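Local atomic coordinates of pyridine nucleotide-disulphide oxidoreductase dimerisation region (Escherichia coli BL21, PDB entry 6KYY), a protein that probably helps the cell resist reactive chlorine species as an FAD-dependent pyridine nucleotide-disulphide oxidoreductase that here also carries copper(II). Residues G135-V140 against G258-T263. Sequence-based numbering, arbitrary orientation.
Sequences GAQTVV and GRQPAT. With FAD (flavin-adenine dinucleotide), chain N.
Gln137 and Gln260 form the central hydrogen-bonded pair of a two-stranded antiparallel ribbon made by residues 136-138 and 259-261. Gln137 N donates to Gln260 O at 2.8 Å, while Gln260 N returns a bond to Gln137 O at 2.9 Å. Beyond this pair, Ala262 N bonds to Gly135 O (3.1 Å, 172° at the hydrogen), and Val139 N bonds to Gly258 O. A weak fifth bond joins the Gln137 side chain, through NE2, to Pro261 O (3.4 Å).

Side chains pack beside these bonds. The Gln137 amide lies against the Ala262 methyl (NE2 to CB 3.7 Å), and the Val139 and Gln260 side chains cross at about a right angle, with Val139 CG2 along Gln260 CB to CD and 3.3 Å from its OE1.

Bent at chi3 (92°), Arg259 turns its guanidinium over the 136-137 backbone, one face above Gln137 CA. Methyl C8M of the flavin lies over the opposite face and 3.5 Å from Arg259 CD. Thr49 and Ile53 of helix 49-53 also touch this side chain. Gly135 CA lies 3.4 Å from phosphate oxygen O1A of FAD. The mainly backbone-bonded ribbon thus joins two distant parts of the chain beside the cofactor, meeting its pyrophosphate at Gly135 and its flavin at Arg259.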
loop_
_atom_site.group_PDB
_atom_site.type_symbol
_atom_site.label_atom_id
_atom_site.label_comp_id
_atom_site.label_asym_id
_atom_site.label_seq_id
_atom_site.Cartn_x
_atom_site.Cartn_y
_atom_site.Cartn_z
ATOM N N GLY B 135 -9.489 -19.548 -19.617
ATOM C CA GLY B 135 -10.116 -18.884 -18.492
ATOM C C GLY B 135 -11.473 -19.477 -18.145
ATOM O O GLY B 135 -11.772 -20.640 -18.432
ATOM N N ALA B 136 -12.310 -18.652 -17.524
ATOM C CA ALA B 136 -13.598 -19.075 -16.992
ATOM C C ALA B 136 -14.730 -18.291 -17.653
ATOM O O ALA B 136 -14.515 -17.459 -18.537
ATOM C CB ALA B 136 -13.636 -18.902 -15.472
ATOM N N GLN B 137 -15.953 -18.575 -17.204
ATOM C CA GLN B 137 -17.149 -17.907 -17.698
ATOM C C GLN B 137 -18.173 -17.843 -16.573
ATOM O O GLN B 137 -18.093 -18.588 -15.593
ATOM C CB GLN B 137 -17.735 -18.626 -18.919
ATOM C CG GLN B 137 -18.448 -19.926 -18.585
ATOM C CD GLN B 137 -18.558 -20.856 -19.777
ATOM O OE1 GLN B 137 -18.871 -20.428 -20.887
ATOM N NE2 GLN B 137 -18.300 -22.140 -19.552
ATOM N N THR B 138 -19.144 -16.945 -16.730
ATOM C CA THR B 138 -20.150 -16.737 -15.696
ATOM C C THR B 138 -21.023 -17.975 -15.528
ATOM O O THR B 138 -21.459 -18.588 -16.506
ATOM C CB THR B 138 -21.026 -15.527 -16.037
ATOM O OG1 THR B 138 -20.208 -14.357 -16.150
ATOM C CG2 THR B 138 -22.075 -15.296 -14.956
ATOM N N VAL B 139 -21.264 -18.348 -14.275
ATOM C CA VAL B 139 -22.217 -19.399 -13.940
ATOM C C VAL B 139 -23.599 -18.771 -13.837
ATOM O O VAL B 139 -23.780 -17.759 -13.149
ATOM C CB VAL B 139 -21.828 -20.101 -12.628
ATOM C CG1 VAL B 139 -22.994 -20.918 -12.089
ATOM C CG2 VAL B 139 -20.610 -20.982 -12.839
ATOM N N VAL B 140 -24.567 -19.357 -14.527
ATOM C CA VAL B 140 -25.946 -18.878 -14.535
ATOM C C VAL B 140 -26.782 -19.847 -13.705
ATOM O O VAL B 140 -26.907 -21.021 -14.078
ATOM C CB VAL B 140 -26.497 -18.755 -15.964
ATOM C CG1 VAL B 140 -27.820 -18.008 -15.958
ATOM C CG2 VAL B 140 -25.487 -18.057 -16.862
ATOM N N GLY B 258 -20.434 -16.899 -9.066
ATOM C CA GLY B 258 -19.192 -17.594 -9.324
ATOM C C GLY B 258 -18.928 -17.806 -10.806
ATOM O O GLY B 258 -19.812 -17.696 -11.654
ATOM N N ARG B 259 -17.669 -18.112 -11.109
ATOM C CA ARG B 259 -17.231 -18.414 -12.462
ATOM C C ARG B 259 -16.725 -19.848 -12.527
ATOM O O ARG B 259 -16.128 -20.355 -11.573
ATOM C CB ARG B 259 -16.127 -17.459 -12.923
ATOM C CG ARG B 259 -16.408 -15.998 -12.641
ATOM C CD ARG B 259 -15.520 -15.111 -13.491
ATOM N NE ARG B 259 -16.159 -14.744 -14.751
ATOM C CZ ARG B 259 -15.525 -14.673 -15.917
ATOM N NH1 ARG B 259 -14.228 -14.947 -15.987
ATOM N NH2 ARG B 259 -16.187 -14.330 -17.013
ATOM N N GLN B 260 -16.969 -20.496 -13.659
ATOM C CA GLN B 260 -16.519 -21.860 -13.872
ATOM C C GLN B 260 -15.718 -21.941 -15.162
ATOM O O GLN B 260 -15.918 -21.130 -16.073
ATOM C CB GLN B 260 -17.703 -22.838 -13.927
ATOM C CG GLN B 260 -18.453 -22.861 -15.247
ATOM C CD GLN B 260 -19.683 -23.743 -15.193
ATOM O OE1 GLN B 260 -20.230 -24.000 -14.119
ATOM N NE2 GLN B 260 -20.124 -24.218 -16.352
ATOM N N PRO B 261 -14.791 -22.895 -15.256
ATOM C CA PRO B 261 -13.953 -23.001 -16.457
ATOM C C PRO B 261 -14.781 -23.095 -17.730
ATOM O O PRO B 261 -15.845 -23.719 -17.761
ATOM C CB PRO B 261 -13.152 -24.284 -16.211
ATOM C CG PRO B 261 -13.075 -24.386 -14.729
ATOM C CD PRO B 261 -14.368 -23.834 -14.202
ATOM N N ALA B 262 -14.285 -22.455 -18.785
ATOM C CA ALA B 262 -14.938 -22.446 -20.092
ATOM C C ALA B 262 -14.213 -23.450 -20.982
ATOM O O ALA B 262 -13.139 -23.162 -21.517
ATOM C CB ALA B 262 -14.927 -21.046 -20.697
ATOM N N THR B 263 -14.806 -24.633 -21.137
ATOM C CA THR B 263 -14.213 -25.703 -21.930
ATOM C C THR B 263 -15.153 -26.327 -22.948
ATOM O O THR B 263 -14.663 -26.961 -23.891
ATOM C CB THR B 263 -13.690 -26.824 -21.020
ATOM O OG1 THR B 263 -14.609 -27.032 -19.940
ATOM C CG2 THR B 263 -12.331 -26.466 -20.463
HETATM P PA FAD N . -8.305 -15.181 -18.930
HETATM O O1A FAD N . -9.668 -15.495 -18.437
HETATM O O2A FAD N . -7.687 -13.884 -18.400
HETATM O O5B FAD N . -8.278 -15.168 -20.500
HETATM C C5B FAD N . -9.307 -15.821 -21.272
HETATM C C4B FAD N . -9.179 -15.388 -22.711
HETATM O O4B FAD N . -9.317 -16.533 -23.583
HETATM C C3B FAD N . -10.209 -14.357 -23.174
HETATM O O3B FAD N . -9.583 -13.328 -23.930
HETATM C C2B FAD N . -11.177 -15.187 -24.023
HETATM O O2B FAD N . -11.772 -14.411 -25.057
HETATM C C1B FAD N . -10.233 -16.230 -24.611
HETATM N N9A FAD N . -10.886 -17.467 -25.033
HETATM C C8A FAD N . -11.795 -18.208 -24.325
HETATM N N7A FAD N . -12.219 -19.278 -24.955
HETATM C C5A FAD N . -11.542 -19.236 -26.165
HETATM C C6A FAD N . -11.548 -20.087 -27.287
HETATM N N6A FAD N . -12.289 -21.195 -27.376
HETATM N N1A FAD N . -10.753 -19.757 -28.329
HETATM C C2A FAD N . -10.009 -18.651 -28.246
HETATM N N3A FAD N . -9.923 -17.774 -27.243
HETATM C C4A FAD N . -10.717 -18.125 -26.226
HETATM N N1 FAD N . -8.106 -11.870 -9.977
HETATM C C2 FAD N . -7.232 -11.340 -9.070
HETATM O O2 FAD N . -6.111 -11.828 -8.891
HETATM N N3 FAD N . -7.600 -10.230 -8.330
HETATM C C4 FAD N . -8.814 -9.575 -8.393
HETATM O O4 FAD N . -9.020 -8.588 -7.689
HETATM C C4X FAD N . -9.738 -10.148 -9.356
HETATM N N5 FAD N . -10.895 -9.574 -9.509
HETATM C C5X FAD N . -11.774 -10.117 -10.431
HETATM C C6 FAD N . -13.025 -9.525 -10.592
HETATM C C7 FAD N . -13.944 -10.032 -11.506
HETATM C C7M FAD N . -15.286 -9.366 -11.654
HETATM C C8 FAD N . -13.606 -11.156 -12.277
HETATM C C8M FAD N . -14.577 -11.728 -13.275
HETATM C C9 FAD N . -12.358 -11.750 -12.118
HETATM C C9A FAD N . -11.443 -11.240 -11.205
HETATM N N10 FAD N . -10.169 -11.814 -11.025
HETATM C C10 FAD N . -9.290 -11.294 -10.107
HETATM C "C1'" FAD N . -9.762 -12.998 -11.796
HETATM C "C2'" FAD N . -8.998 -12.656 -13.072
HETATM O "O2'" FAD N . -9.837 -11.931 -13.972
HETATM C "C3'" FAD N . -8.543 -13.952 -13.745
HETATM O "O3'" FAD N . -8.298 -14.932 -12.743
HETATM C "C4'" FAD N . -7.292 -13.805 -14.612
HETATM O "O4'" FAD N . -7.602 -13.025 -15.767
HETATM C "C5'" FAD N . -6.704 -15.141 -15.018
HETATM O "O5'" FAD N . -7.371 -15.606 -16.210
HETATM P P FAD N . -6.706 -16.680 -17.151
HETATM O O1P FAD N . -5.196 -16.434 -17.226
HETATM O O2P FAD N . -7.087 -18.046 -16.729
HETATM O O3P FAD N . -7.314 -16.369 -18.582
#